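Side-chain contacts in inositol-3-phosphate synthase (Caenorhabditis elegans, PDB 1VKO), which binds NAD in a Rossmann-type domain that is characteristic of its synthase family: residues Gln302-Val306 against Pro307-Glu311; Ile268-Ser271 against Ile272-Glu276; Thr255-Gln259 against Gly260-Thr264; Glu222-Glu225 against His226-Asp230; Phe202-Ser205 against Asn206-Asp209. One frame throughout, in Å; residues are numbered along the deposited sequence. Where two conformers were deposited one is given.

Contact 1. Residues Gln302-Val306 against Pro307-Glu311; sequences QNTLV and PGLIE
Val306 sits at the N-cap of helix 307-316, and its carbonyl starts the helical bonding: O receives Ile310 N at 3.2 Å in a nearly straight bond (164° at the hydrogen). Leu309 N is closer to the same Val306 O, at 2.9 Å, but its N-H points badly and that bond is weak. The helix follows a strand of the parallel Rossmann-type sheet, so this is a strand-to-helix turn of that fold. Two inverse gamma turns, centred on Asn303 and Leu305, fold the approach to it, each closed by a weak backbone bond. Pro307 takes the first helical position, where its lack of an N-H costs no bond of the helix; its CD lies 3.3 Å from Val306 CB, a closeness imposed by the peptide link to proline.

Packing continues along the first turn. Val306 holds CG1 anti to its carbonyl carbon (chi1 -66°), which leaves CG2 to reach Leu309 CB at 4.2 Å, while Ile310 CD1 comes to 3.5 Å from Leu305 O. The Thr304 hydroxyl is hydrogen-bonded to that of Ser282 on helix 281-291, and its CG2 faces Leu309. The backbone carbonyl of Thr304 is met more closely: Leu309 CD1 is 3.1 Å from Thr304 O.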
loop_
_atom_site.group_PDB
_atom_site.type_symbol
_atom_site.label_atom_id
_atom_site.label_comp_id
_atom_site.label_asym_id
_atom_site.label_seq_id
_atom_site.Cartn_x
_atom_site.Cartn_y
_atom_site.Cartn_z
ATOM N N GLN A 302 -15.327 6.183 -26.388
ATOM C CA GLN A 302 -16.453 6.847 -27.061
ATOM C C GLN A 302 -17.452 5.881 -27.662
ATOM O O GLN A 302 -17.107 4.727 -27.963
ATOM C CB GLN A 302 -16.041 7.858 -28.096
ATOM C CG GLN A 302 -15.465 7.238 -29.381
ATOM C CD GLN A 302 -13.978 7.223 -29.353
ATOM O OE1 GLN A 302 -13.391 7.406 -28.285
ATOM N NE2 GLN A 302 -13.344 7.023 -30.508
ATOM N N ASN A 303 -18.686 6.376 -27.839
ATOM C CA ASN A 303 -19.810 5.550 -28.297
ATOM C C ASN A 303 -19.946 5.424 -29.821
ATOM O O ASN A 303 -21.043 5.523 -30.373
ATOM C CB ASN A 303 -21.124 5.958 -27.625
ATOM C CG ASN A 303 -21.514 7.385 -27.904
ATOM O OD1 ASN A 303 -20.687 8.273 -27.880
ATOM N ND2 ASN A 303 -22.800 7.611 -28.156
ATOM N N THR A 304 -18.812 5.148 -30.480
ATOM C CA THR A 304 -18.763 5.055 -31.911
ATOM C C THR A 304 -19.840 4.127 -32.487
ATOM O O THR A 304 -20.510 4.480 -33.465
ATOM C CB THR A 304 -17.388 4.573 -32.395
ATOM O OG1 THR A 304 -16.336 5.441 -31.922
ATOM C CG2 THR A 304 -17.340 4.713 -33.915
ATOM N N LEU A 305 -20.009 2.959 -31.870
ATOM C CA LEU A 305 -20.894 1.914 -32.378
ATOM C C LEU A 305 -22.353 2.107 -31.954
ATOM O O LEU A 305 -22.985 1.221 -31.378
ATOM C CB LEU A 305 -20.331 0.537 -31.979
ATOM C CG LEU A 305 -18.842 0.361 -32.385
ATOM C CD1 LEU A 305 -18.188 -0.865 -31.774
ATOM C CD2 LEU A 305 -18.671 0.336 -33.906
ATOM N N VAL A 306 -22.870 3.294 -32.241
ATOM C CA VAL A 306 -24.299 3.591 -32.130
ATOM C C VAL A 306 -25.148 2.587 -32.951
ATOM O O VAL A 306 -24.622 1.928 -33.859
ATOM C CB VAL A 306 -24.592 5.051 -32.575
ATOM C CG1 VAL A 306 -23.942 6.028 -31.613
ATOM C CG2 VAL A 306 -24.087 5.304 -33.992
ATOM N N PRO A 307 -26.445 2.481 -32.657
ATOM C CA PRO A 307 -27.304 1.469 -33.311
ATOM C C PRO A 307 -27.265 1.550 -34.859
ATOM O O PRO A 307 -27.197 0.533 -35.537
ATOM C CB PRO A 307 -28.702 1.779 -32.767
ATOM C CG PRO A 307 -28.485 2.567 -31.507
ATOM C CD PRO A 307 -27.195 3.314 -31.694
ATOM N N GLY A 308 -27.268 2.757 -35.401
ATOM C CA GLY A 308 -27.127 2.930 -36.830
ATOM C C GLY A 308 -25.917 2.252 -37.435
ATOM O O GLY A 308 -26.000 1.688 -38.522
ATOM N N LEU A 309 -24.796 2.313 -36.725
ATOM C CA LEU A 309 -23.551 1.653 -37.113
ATOM C C LEU A 309 -23.602 0.122 -37.050
ATOM O O LEU A 309 -23.241 -0.575 -37.993
ATOM C CB LEU A 309 -22.369 2.221 -36.297
ATOM C CG LEU A 309 -21.730 3.273 -37.202
ATOM C CD1 LEU A 309 -20.766 4.259 -36.541
ATOM C CD2 LEU A 309 -21.024 2.486 -38.220
ATOM N N ILE A 310 -24.049 -0.405 -35.933
ATOM C CA ILE A 310 -24.243 -1.833 -35.832
ATOM C C ILE A 310 -25.108 -2.294 -37.006
ATOM O O ILE A 310 -24.671 -3.147 -37.812
ATOM C CB ILE A 310 -24.843 -2.190 -34.470
ATOM C CG1 ILE A 310 -23.791 -1.970 -33.369
ATOM C CG2 ILE A 310 -25.385 -3.613 -34.489
ATOM C CD1 ILE A 310 -24.339 -1.982 -31.951
ATOM N N GLU A 311 -26.299 -1.705 -37.149
ATOM C CA GLU A 311 -27.152 -2.022 -38.305
ATOM C C GLU A 311 -26.378 -1.985 -39.647
ATOM O O GLU A 311 -26.570 -2.833 -40.511
ATOM C CB GLU A 311 -28.387 -1.121 -38.328
ATOM C CG GLU A 311 -29.382 -1.461 -39.418
ATOM C CD GLU A 311 -30.627 -0.593 -39.382
ATOM O OE1 GLU A 311 -30.540 0.574 -38.977
ATOM O OE2 GLU A 311 -31.701 -1.087 -39.775
#

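Contact 2. Residues Ile268-Ser271 against Ile272-Glu276; sequences IMES and IRVNE
Glu270 and Arg273, one turn apart on helix 265-273, supply the charged part of this contact. Glu270 OE1 takes Arg273 NE at 3.1 Å in a salt bridge, and OE2 adds a weak bond to Arg273 NH2 at 3.5 Å. Carboxylate and guanidinium planes lie only 11° apart, yet they are not coplanar: NE approaches OE1 from above the carboxylate plane, 37° out of it. A bend at chi2 of Glu270 (75°) turns the carboxylate along the helix surface to meet the arginine, whose own chain folds at chi3. Both residues are exposed.

A second polar side chain, Ser271, bonds through OG chiefly to Leu261 O, in the loop before the helix.

Carbon contacts form the packing. Val274 crosses Glu270 at about a right angle and lays CG1 3.4 Å from OE2, while Ile272 CG1 rests on the carbonyl oxygen of Ile268 at 3.2 Å. Between carbons, Ser271 CB packs on Glu276 CB at 3.6 Å.

Backbone bonds carry the rest. Regular helical bonds run from Ile272, Arg273 and Val274 back to Ile268, Met269 and Glu270. At Val274 the chain leaves helical geometry, Asn275 adopts positive phi, and Glu276 N returns to Ser271 O at 2.9 Å. A weak inner bond joins Asn275 N to Ile272 O. This six-to-one bond wrapped round a weak five-to-two bond, with Asn275, the left-handed C' residue, donating the inner one, is the Schellman motif that ends an alpha-helix.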
loop_
_atom_site.group_PDB
_atom_site.type_symbol
_atom_site.label_atom_id
_atom_site.label_comp_id
_atom_site.label_asym_id
_atom_site.label_seq_id
_atom_site.Cartn_x
_atom_site.Cartn_y
_atom_site.Cartn_z
ATOM N N ILE A 268 -27.577 7.373 -40.284
ATOM C CA ILE A 268 -26.161 7.732 -40.176
ATOM C C ILE A 268 -25.541 8.142 -41.518
ATOM O O ILE A 268 -24.752 9.100 -41.551
ATOM C CB ILE A 268 -25.303 6.665 -39.366
ATOM C CG1 ILE A 268 -23.875 7.159 -39.115
ATOM C CG2 ILE A 268 -25.255 5.301 -40.036
ATOM C CD1 ILE A 268 -23.724 7.909 -37.824
ATOM N N MET A 269 -25.926 7.457 -42.610
ATOM C CA MET A 269 -25.460 7.795 -43.968
ATOM C C MET A 269 -25.956 9.153 -44.381
ATOM O O MET A 269 -25.198 9.946 -44.933
ATOM C CB MET A 269 -25.932 6.786 -45.030
ATOM C CG MET A 269 -25.373 5.391 -44.887
ATOM S SD MET A 269 -23.619 5.389 -44.545
ATOM C CE MET A 269 -22.937 5.847 -46.146
ATOM N N GLU A 270 -27.232 9.417 -44.129
ATOM C CA GLU A 270 -27.782 10.736 -44.439
ATOM C C GLU A 270 -27.094 11.855 -43.633
ATOM O O GLU A 270 -26.719 12.873 -44.222
ATOM C CB GLU A 270 -29.314 10.765 -44.287
ATOM C CG GLU A 270 -29.957 12.144 -44.484
ATOM C CD GLU A 270 -30.033 12.628 -45.934
ATOM O OE1 GLU A 270 -29.451 11.995 -46.840
ATOM O OE2 GLU A 270 -30.681 13.672 -46.172
ATOM N N SER A 271 -26.905 11.672 -42.319
ATOM C CA SER A 271 -26.234 12.705 -41.503
ATOM C C SER A 271 -24.843 13.067 -42.073
ATOM O O SER A 271 -24.428 14.236 -42.037
ATOM C CB SER A 271 -26.116 12.296 -40.042
ATOM O OG SER A 271 -27.370 11.903 -39.516
ATOM N N ILE A 272 -24.140 12.076 -42.615
ATOM C CA ILE A 272 -22.840 12.328 -43.257
ATOM C C ILE A 272 -23.007 13.119 -44.562
ATOM O O ILE A 272 -22.208 13.992 -44.897
ATOM C CB ILE A 272 -22.093 11.005 -43.504
ATOM C CG1 ILE A 272 -21.860 10.266 -42.182
ATOM C CG2 ILE A 272 -20.767 11.253 -44.252
ATOM C CD1 ILE A 272 -21.182 8.890 -42.324
ATOM N N ARG A 273 -24.054 12.796 -45.305
ATOM C CA ARG A 273 -24.327 13.489 -46.560
ATOM C C ARG A 273 -24.658 14.975 -46.324
ATOM O O ARG A 273 -24.106 15.825 -46.992
ATOM C CB ARG A 273 -25.448 12.790 -47.330
ATOM C CG ARG A 273 -25.318 12.871 -48.877
ATOM C CD ARG A 273 -26.626 12.550 -49.601
ATOM N NE ARG A 273 -27.671 13.378 -49.011
ATOM C CZ ARG A 273 -28.289 14.361 -49.635
ATOM N NH1 ARG A 273 -28.018 14.602 -50.914
ATOM N NH2 ARG A 273 -29.192 15.086 -48.983
ATOM N N VAL A 274 -25.523 15.265 -45.356
ATOM C CA VAL A 274 -25.957 16.643 -45.053
ATOM C C VAL A 274 -25.021 17.388 -44.073
ATOM O O VAL A 274 -25.352 18.465 -43.596
ATOM C CB VAL A 274 -27.416 16.696 -44.477
ATOM C CG1 VAL A 274 -28.406 16.047 -45.376
ATOM C CG2 VAL A 274 -27.480 16.070 -43.118
ATOM N N ASN A 275 -23.878 16.782 -43.751
ATOM C CA ASN A 275 -22.805 17.408 -42.964
ATOM C C ASN A 275 -23.160 17.762 -41.525
ATOM O O ASN A 275 -22.704 18.768 -40.972
ATOM C CB ASN A 275 -22.246 18.630 -43.675
ATOM C CG ASN A 275 -20.767 18.685 -43.603
ATOM O OD1 ASN A 275 -20.092 17.744 -44.023
ATOM N ND2 ASN A 275 -20.234 19.787 -43.079
ATOM N N GLU A 276 -23.947 16.887 -40.929
ATOM C CA GLU A 276 -24.394 16.997 -39.568
ATOM C C GLU A 276 -23.221 17.163 -38.601
ATOM O O GLU A 276 -22.124 16.661 -38.845
ATOM C CB GLU A 276 -25.183 15.721 -39.253
ATOM C CG GLU A 276 -25.794 15.649 -37.881
ATOM C CD GLU A 276 -26.702 16.820 -37.611
ATOM O OE1 GLU A 276 -27.689 17.001 -38.379
ATOM O OE2 GLU A 276 -26.398 17.553 -36.635
#

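Contact 3. Residues Thr255-Gln259 against Gly260-Thr264; sequences TDVRQ and GLNAT
Arg258 and Leu261 close a beta turn in which Gln259 and Gly260 hold the corners, with backbone angles close to type II and positive phi at the glycine. Arg258 O serves as a double acceptor. Leu261 N donates at 3.3 Å from above the carbonyl plane, and Asn262 N donates at 3.2 Å in a nearly straight bond, 173° at the hydrogen, so the chain winds one residue further than the simple turn.

The amide of Asn262 then works back along the other limb. A chi1 of 60° folds this amide back over its own backbone, where ND2 gives a straight bond of 3.1 Å to Asp256 O, which lies in the amide plane, and OD1 takes a weak one of 3.4 Å from Arg258 N. One side chain thus bridges two peptide groups of the other limb. The extended Arg258 chain crosses Leu261 at about a right angle, and Leu261 CB lies 3.7 Å over one guanidinium face, offset toward its rim; Leu261 CD2 reaches Asp256 O.

The loop leads from strand 242-247 of the parallel sheet into helix 265-273, whose N-cap, Thr264, bonds through its hydroxyl to Glu267 N. The side chain of Asn262 touches Ile268 of that helix, and Val257 packs on Pro307 of helix 307-316.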
loop_
_atom_site.group_PDB
_atom_site.type_symbol
_atom_site.label_atom_id
_atom_site.label_comp_id
_atom_site.label_asym_id
_atom_site.label_seq_id
_atom_site.Cartn_x
_atom_site.Cartn_y
_atom_site.Cartn_z
ATOM N N THR A 255 -21.038 11.250 -28.808
ATOM C CA THR A 255 -21.996 11.940 -29.659
ATOM C C THR A 255 -23.366 11.877 -28.967
ATOM O O THR A 255 -23.522 11.096 -28.022
ATOM C CB THR A 255 -22.076 11.141 -30.982
ATOM O OG1 THR A 255 -20.799 11.157 -31.634
ATOM C CG2 THR A 255 -22.986 11.800 -31.982
ATOM N N ASP A 256 -24.339 12.693 -29.397
ATOM C CA ASP A 256 -25.743 12.449 -29.035
ATOM C C ASP A 256 -26.162 11.159 -29.730
ATOM O O ASP A 256 -25.495 10.703 -30.692
ATOM C CB ASP A 256 -26.663 13.600 -29.466
ATOM C CG ASP A 256 -26.477 14.862 -28.616
ATOM O OD1 ASP A 256 -26.594 14.772 -27.365
ATOM O OD2 ASP A 256 -26.218 15.992 -29.106
ATOM N N VAL A 257 -27.226 10.538 -29.218
ATOM C CA VAL A 257 -27.851 9.385 -29.888
ATOM C C VAL A 257 -29.342 9.670 -29.936
ATOM O O VAL A 257 -29.934 10.008 -28.911
ATOM C CB VAL A 257 -27.592 8.038 -29.159
ATOM C CG1 VAL A 257 -28.079 6.863 -29.999
ATOM C CG2 VAL A 257 -26.120 7.860 -28.831
ATOM N N ARG A 258 -29.937 9.561 -31.123
ATOM C CA ARG A 258 -31.362 9.886 -31.337
ATOM C C ARG A 258 -31.767 9.525 -32.742
ATOM O O ARG A 258 -30.920 9.481 -33.631
ATOM C CB ARG A 258 -31.659 11.388 -31.107
ATOM C CG ARG A 258 -30.782 12.384 -31.897
ATOM C CD ARG A 258 -31.141 13.852 -31.653
ATOM N NE ARG A 258 -30.144 14.794 -32.169
ATOM C CZ ARG A 258 -30.084 15.239 -33.434
ATOM N NH1 ARG A 258 -30.969 14.829 -34.358
ATOM N NH2 ARG A 258 -29.114 16.089 -33.778
ATOM N N GLN A 259 -33.056 9.287 -32.947
ATOM C CA GLN A 259 -33.566 9.056 -34.295
ATOM C C GLN A 259 -33.598 10.376 -35.038
ATOM O O GLN A 259 -33.936 11.412 -34.456
ATOM C CB GLN A 259 -34.935 8.353 -34.304
ATOM C CG GLN A 259 -35.934 8.810 -33.241
ATOM C CD GLN A 259 -37.225 7.989 -33.266
ATOM O OE1 GLN A 259 -37.979 8.027 -34.248
ATOM N NE2 GLN A 259 -37.476 7.242 -32.193
ATOM N N GLY A 260 -33.232 10.322 -36.319
ATOM C CA GLY A 260 -32.972 11.514 -37.125
ATOM C C GLY A 260 -31.486 11.623 -37.416
ATOM O O GLY A 260 -31.070 12.087 -38.503
ATOM N N LEU A 261 -30.680 11.172 -36.449
ATOM C CA LEU A 261 -29.240 11.357 -36.496
ATOM C C LEU A 261 -28.491 10.078 -36.784
ATOM O O LEU A 261 -27.754 10.005 -37.774
ATOM C CB LEU A 261 -28.746 11.986 -35.195
ATOM C CG LEU A 261 -27.237 12.082 -34.908
ATOM C CD1 LEU A 261 -26.498 13.022 -35.853
ATOM C CD2 LEU A 261 -27.054 12.500 -33.484
ATOM N N ASN A 262 -28.679 9.067 -35.942
ATOM C CA ASN A 262 -27.841 7.864 -35.984
ATOM C C ASN A 262 -28.456 6.597 -35.362
ATOM O O ASN A 262 -27.731 5.676 -34.978
ATOM C CB ASN A 262 -26.453 8.177 -35.375
ATOM C CG ASN A 262 -26.541 8.641 -33.917
ATOM O OD1 ASN A 262 -27.521 8.356 -33.231
ATOM N ND2 ASN A 262 -25.509 9.355 -33.440
ATOM N N ALA A 263 -29.787 6.530 -35.276
ATOM C CA ALA A 263 -30.468 5.321 -34.765
ATOM C C ALA A 263 -30.503 4.200 -35.798
ATOM O O ALA A 263 -30.558 3.005 -35.430
ATOM C CB ALA A 263 -31.880 5.628 -34.279
ATOM N N THR A 264 -30.482 4.563 -37.083
ATOM C CA THR A 264 -30.451 3.555 -38.141
ATOM C C THR A 264 -29.311 3.812 -39.093
ATOM O O THR A 264 -28.740 4.894 -39.085
ATOM C CB THR A 264 -31.739 3.566 -38.956
ATOM O OG1 THR A 264 -31.664 4.632 -39.917
ATOM C CG2 THR A 264 -32.959 3.876 -38.078
#

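Contact 4. Residues Glu222-Glu225 against His226-Asp230; sequences EHLE and HIRAD
The guanidinium of Arg228 meets Glu225, one turn back on the same helix, through a water at its edge. This water lies in the guanidinium plane, accepts from Arg228 NH1 at 3.1 Å and donates to Glu225 OE2 at 2.6 Å. The direct ion pair, Glu225 OE2 to Arg228 NH1, is long at 3.9 Å, and the carboxylate plane is turned 42° from the guanidinium plane, so the water, rather than a flat bidentate pair, makes the close link. The two side chains lie side by side and point the same way. A bend at chi2 of Glu225 (-60°) turns its carboxylate toward the arginine, which itself folds at chi3. Arg228 NE forms a salt bridge with Glu292, away from the NH1 that meets the water.

The imidazole of His223 is gripped at both nitrogens, ND1 by Tyr199 OH and NE2 by Pro216 O, which sets the orientation of the ring.

Carbons rest on backbone oxygens along the helix. Arg228 CG comes to 3.1 Å from Leu224 O, His226 CB to 3.3 Å from His223 O, and Ile227 CG1 to 3.4 Å from that same His223 O. The regular helical backbone bonds accompany these contacts, among them Ile227 N to His223 O, nearly straight at 168°.

Leu224, Ile227 and Arg228 turn one side of helix 220-238 onto helix 281-291, touching Val287, Phe285, Ala288 and Leu291; past its far end the chain enters strand 242-247 of the parallel sheet.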
loop_
_atom_site.group_PDB
_atom_site.type_symbol
_atom_site.label_atom_id
_atom_site.label_comp_id
_atom_site.label_asym_id
_atom_site.label_seq_id
_atom_site.Cartn_x
_atom_site.Cartn_y
_atom_site.Cartn_z
ATOM N N GLU A 222 -16.869 13.970 -48.214
ATOM C CA GLU A 222 -15.566 13.908 -48.858
ATOM C C GLU A 222 -14.571 13.225 -47.948
ATOM O O GLU A 222 -13.781 12.415 -48.411
ATOM C CB GLU A 222 -15.064 15.275 -49.192
ATOM C CG GLU A 222 -15.719 15.894 -50.405
ATOM C CD GLU A 222 -14.726 16.737 -51.167
ATOM O OE1 GLU A 222 -14.055 17.565 -50.490
ATOM O OE2 GLU A 222 -14.604 16.544 -52.409
ATOM N N HIS A 223 -14.655 13.493 -46.637
ATOM C CA HIS A 223 -13.810 12.789 -45.677
ATOM C C HIS A 223 -14.035 11.297 -45.714
ATOM O O HIS A 223 -13.070 10.533 -45.787
ATOM C CB HIS A 223 -13.940 13.353 -44.279
ATOM C CG HIS A 223 -13.415 14.745 -44.171
ATOM N ND1 HIS A 223 -13.890 15.658 -43.253
ATOM C CD2 HIS A 223 -12.477 15.394 -44.898
ATOM C CE1 HIS A 223 -13.272 16.814 -43.424
ATOM N NE2 HIS A 223 -12.408 16.680 -44.415
ATOM N N LEU A 224 -15.309 10.899 -45.718
ATOM C CA LEU A 224 -15.708 9.494 -45.793
ATOM C C LEU A 224 -15.079 8.806 -46.982
ATOM O O LEU A 224 -14.566 7.696 -46.874
ATOM C CB LEU A 224 -17.233 9.384 -45.869
ATOM C CG LEU A 224 -17.765 7.997 -46.164
ATOM C CD1 LEU A 224 -17.306 7.001 -45.143
ATOM C CD2 LEU A 224 -19.274 8.074 -46.171
ATOM N N GLU A 225 -15.127 9.487 -48.116
ATOM C CA GLU A 225 -14.616 8.964 -49.362
ATOM C C GLU A 225 -13.105 8.880 -49.333
ATOM O O GLU A 225 -12.523 8.002 -49.954
ATOM C CB GLU A 225 -15.057 9.868 -50.511
ATOM C CG GLU A 225 -16.442 9.548 -51.046
ATOM C CD GLU A 225 -16.554 8.136 -51.586
ATOM O OE1 GLU A 225 -15.538 7.550 -52.053
ATOM O OE2 GLU A 225 -17.669 7.603 -51.540
ATOM N N HIS A 226 -12.471 9.803 -48.613
ATOM C CA HIS A 226 -11.014 9.876 -48.597
ATOM C C HIS A 226 -10.456 8.667 -47.866
ATOM O O HIS A 226 -9.501 8.034 -48.343
ATOM C CB HIS A 226 -10.562 11.148 -47.899
ATOM C CG HIS A 226 -9.079 11.344 -47.883
ATOM N ND1 HIS A 226 -8.458 12.365 -48.566
ATOM C CD2 HIS A 226 -8.094 10.665 -47.248
ATOM C CE1 HIS A 226 -7.156 12.315 -48.347
ATOM N NE2 HIS A 226 -6.910 11.293 -47.548
ATOM N N ILE A 227 -11.039 8.350 -46.708
ATOM C CA ILE A 227 -10.654 7.147 -45.948
ATOM C C ILE A 227 -11.015 5.861 -46.683
ATOM O O ILE A 227 -10.265 4.896 -46.622
ATOM C CB ILE A 227 -11.352 7.116 -44.593
ATOM C CG1 ILE A 227 -11.147 8.438 -43.847
ATOM C CG2 ILE A 227 -10.838 5.923 -43.788
ATOM C CD1 ILE A 227 -9.730 8.699 -43.404
ATOM N N ARG A 228 -12.194 5.816 -47.313
ATOM C CA ARG A 228 -12.534 4.658 -48.138
ATOM C C ARG A 228 -11.356 4.440 -49.102
ATOM O O ARG A 228 -10.835 3.340 -49.215
ATOM C CB ARG A 228 -13.833 4.889 -48.913
ATOM C CG ARG A 228 -15.056 4.889 -48.027
ATOM C CD ARG A 228 -16.362 4.782 -48.761
ATOM N NE ARG A 228 -16.488 3.477 -49.396
ATOM C CZ ARG A 228 -17.498 3.118 -50.179
ATOM N NH1 ARG A 228 -18.492 3.960 -50.440
ATOM N NH2 ARG A 228 -17.518 1.899 -50.689
ATOM N N ALA A 229 -10.918 5.524 -49.736
ATOM C CA ALA A 229 -9.849 5.483 -50.744
ATOM C C ALA A 229 -8.592 4.910 -50.134
ATOM O O ALA A 229 -7.894 4.109 -50.767
ATOM C CB ALA A 229 -9.602 6.905 -51.293
ATOM N N ASP A 230 -8.353 5.268 -48.864
ATOM C CA ASP A 230 -7.160 4.850 -48.104
ATOM C C ASP A 230 -7.152 3.367 -47.846
ATOM O O ASP A 230 -6.112 2.711 -47.913
ATOM C CB ASP A 230 -7.029 5.629 -46.791
ATOM C CG ASP A 230 -6.482 7.052 -46.984
ATOM O OD1 ASP A 230 -5.815 7.353 -48.021
ATOM O OD2 ASP A 230 -6.634 7.939 -46.119
HETATM O O HOH W 1 -19.002 6.834 -49.469
#

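Contact 5. Residues Phe202-Ser205 against Asn206-Asp209; sequences FIAS and NQGD
Rotation about chi1 of Ile203 (72°) tucks CG1 between its backbone N and carbonyl carbon and swings the branch toward Gln207, whose chain folds back at chi2. The two side chains cross at about a right angle, Ile203 CD1 lying 3.9 Å from Gln207 CB and 4.0 Å from Gln207 CG. A similar rotation in Asn206 (chi1 65°) lays its amide beside Ala204, with OD1 3.8 Å from Ala204 CB.

The Asn206 rotation and the bend of Gln207 bring two amides together. Gln207 NE2 donates to Asn206 OD1 at 3.0 Å, arriving almost in line with the Asn206 side-chain C=O, although the bond is bent at the hydrogen (138°). Both groups have further partners: Asn206 ND2 reaches Lys362 O, and Gln207 OE1 accepts from Asn359 ND2.

The backbone makes a type I turn within a short 3-10 segment, closed by Gln207 N to Ala204 O at 3.0 Å. Gln207 CG sits 3.3 Å from that same Ala204 O, so the methylenes of the glutamine cover the turn on the side where Ile203 lies.

Ile203 is also about 4 Å, by its side chain, from the bound NAD. The linked amides therefore join a turn next to the dinucleotide to the region of helix 359-363, and because each amide bonds at both its oxygen and its nitrogen, their rotation is probably well defined.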
loop_
_atom_site.group_PDB
_atom_site.type_symbol
_atom_site.label_atom_id
_atom_site.label_comp_id
_atom_site.label_asym_id
_atom_site.label_seq_id
_atom_site.Cartn_x
_atom_site.Cartn_y
_atom_site.Cartn_z
ATOM N N PHE A 202 -14.417 17.158 -30.927
ATOM C CA PHE A 202 -14.606 15.789 -30.393
ATOM C C PHE A 202 -13.498 15.281 -29.464
ATOM O O PHE A 202 -13.663 14.216 -28.882
ATOM C CB PHE A 202 -14.921 14.747 -31.507
ATOM C CG PHE A 202 -16.320 14.869 -32.101
ATOM C CD1 PHE A 202 -16.586 15.775 -33.105
ATOM C CD2 PHE A 202 -17.371 14.083 -31.635
ATOM C CE1 PHE A 202 -17.882 15.938 -33.629
ATOM C CE2 PHE A 202 -18.653 14.223 -32.175
ATOM C CZ PHE A 202 -18.899 15.143 -33.167
ATOM N N ILE A 203 -12.386 16.014 -29.279
ATOM C CA ILE A 203 -11.346 15.590 -28.285
ATOM C C ILE A 203 -10.920 16.728 -27.363
ATOM O O ILE A 203 -11.468 17.835 -27.492
ATOM C CB ILE A 203 -10.095 14.975 -28.971
ATOM C CG1 ILE A 203 -9.277 16.038 -29.680
ATOM C CG2 ILE A 203 -10.478 13.887 -29.974
ATOM C CD1 ILE A 203 -8.362 15.468 -30.749
ATOM N N ALA A 204 -9.971 16.479 -26.434
ATOM C CA ALA A 204 -9.448 17.533 -25.533
ATOM C C ALA A 204 -8.838 18.695 -26.320
ATOM O O ALA A 204 -7.883 18.517 -27.086
ATOM C CB ALA A 204 -8.422 16.974 -24.583
ATOM N N SER A 205 -9.384 19.891 -26.119
ATOM C CA SER A 205 -8.876 21.087 -26.816
ATOM C C SER A 205 -7.332 21.255 -26.733
ATOM O O SER A 205 -6.725 22.005 -27.523
ATOM C CB SER A 205 -9.653 22.356 -26.381
ATOM O OG SER A 205 -9.166 22.903 -25.174
ATOM N N ASN A 206 -6.698 20.517 -25.820
ATOM C CA ASN A 206 -5.243 20.594 -25.665
ATOM C C ASN A 206 -4.402 19.887 -26.777
ATOM O O ASN A 206 -3.157 19.926 -26.772
ATOM C CB ASN A 206 -4.768 20.333 -24.183
ATOM C CG ASN A 206 -5.047 18.904 -23.683
ATOM O OD1 ASN A 206 -4.751 17.918 -24.382
ATOM N ND2 ASN A 206 -5.587 18.788 -22.439
ATOM N N GLN A 207 -5.110 19.317 -27.754
ATOM C CA GLN A 207 -4.503 18.557 -28.845
ATOM C C GLN A 207 -4.275 19.363 -30.130
ATOM O O GLN A 207 -3.834 18.792 -31.120
ATOM C CB GLN A 207 -5.348 17.301 -29.182
ATOM C CG GLN A 207 -5.617 16.364 -27.987
ATOM C CD GLN A 207 -4.371 15.612 -27.555
ATOM O OE1 GLN A 207 -3.635 15.050 -28.401
ATOM N NE2 GLN A 207 -4.119 15.601 -26.244
ATOM N N GLY A 208 -4.562 20.671 -30.096
ATOM C CA GLY A 208 -4.530 21.554 -31.280
ATOM C C GLY A 208 -3.151 21.685 -31.895
ATOM O O GLY A 208 -2.980 21.445 -33.089
ATOM N N ASP A 209 -2.186 22.074 -31.056
ATOM C CA ASP A 209 -0.737 22.052 -31.344
ATOM C C ASP A 209 -0.203 20.816 -32.105
ATOM O O ASP A 209 0.706 20.946 -32.936
ATOM C CB ASP A 209 0.061 22.161 -30.021
ATOM C CG ASP A 209 0.554 23.577 -29.719
ATOM O OD1 ASP A 209 0.610 24.416 -30.655
ATOM O OD2 ASP A 209 0.930 23.925 -28.569
#

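In the fold
All five local contacts belong to the Rossmann-type domain and lie around its parallel beta strands. Along the chain they run in reverse of their numbering: contact 5, then 4, 3, 2 and 1. Contacts 1, 2 and 3 form one cluster, with centres about 9 to 14 Å apart; contact 3 touches both others, and its Asn262 O meets Gly308 N of contact 1. Contact 4 joins the cluster through Leu224 packing on Ile272, its centre about 14 Å from that of contact 2. Contact 5 has its centre about 23 to 24 Å from the others; its touch with contact 3, Phe202 on Thr255, depends on the conformer given. A helix start, a helix end, a mid-helix stretch and two loops are thus spread over the domain that holds NAD.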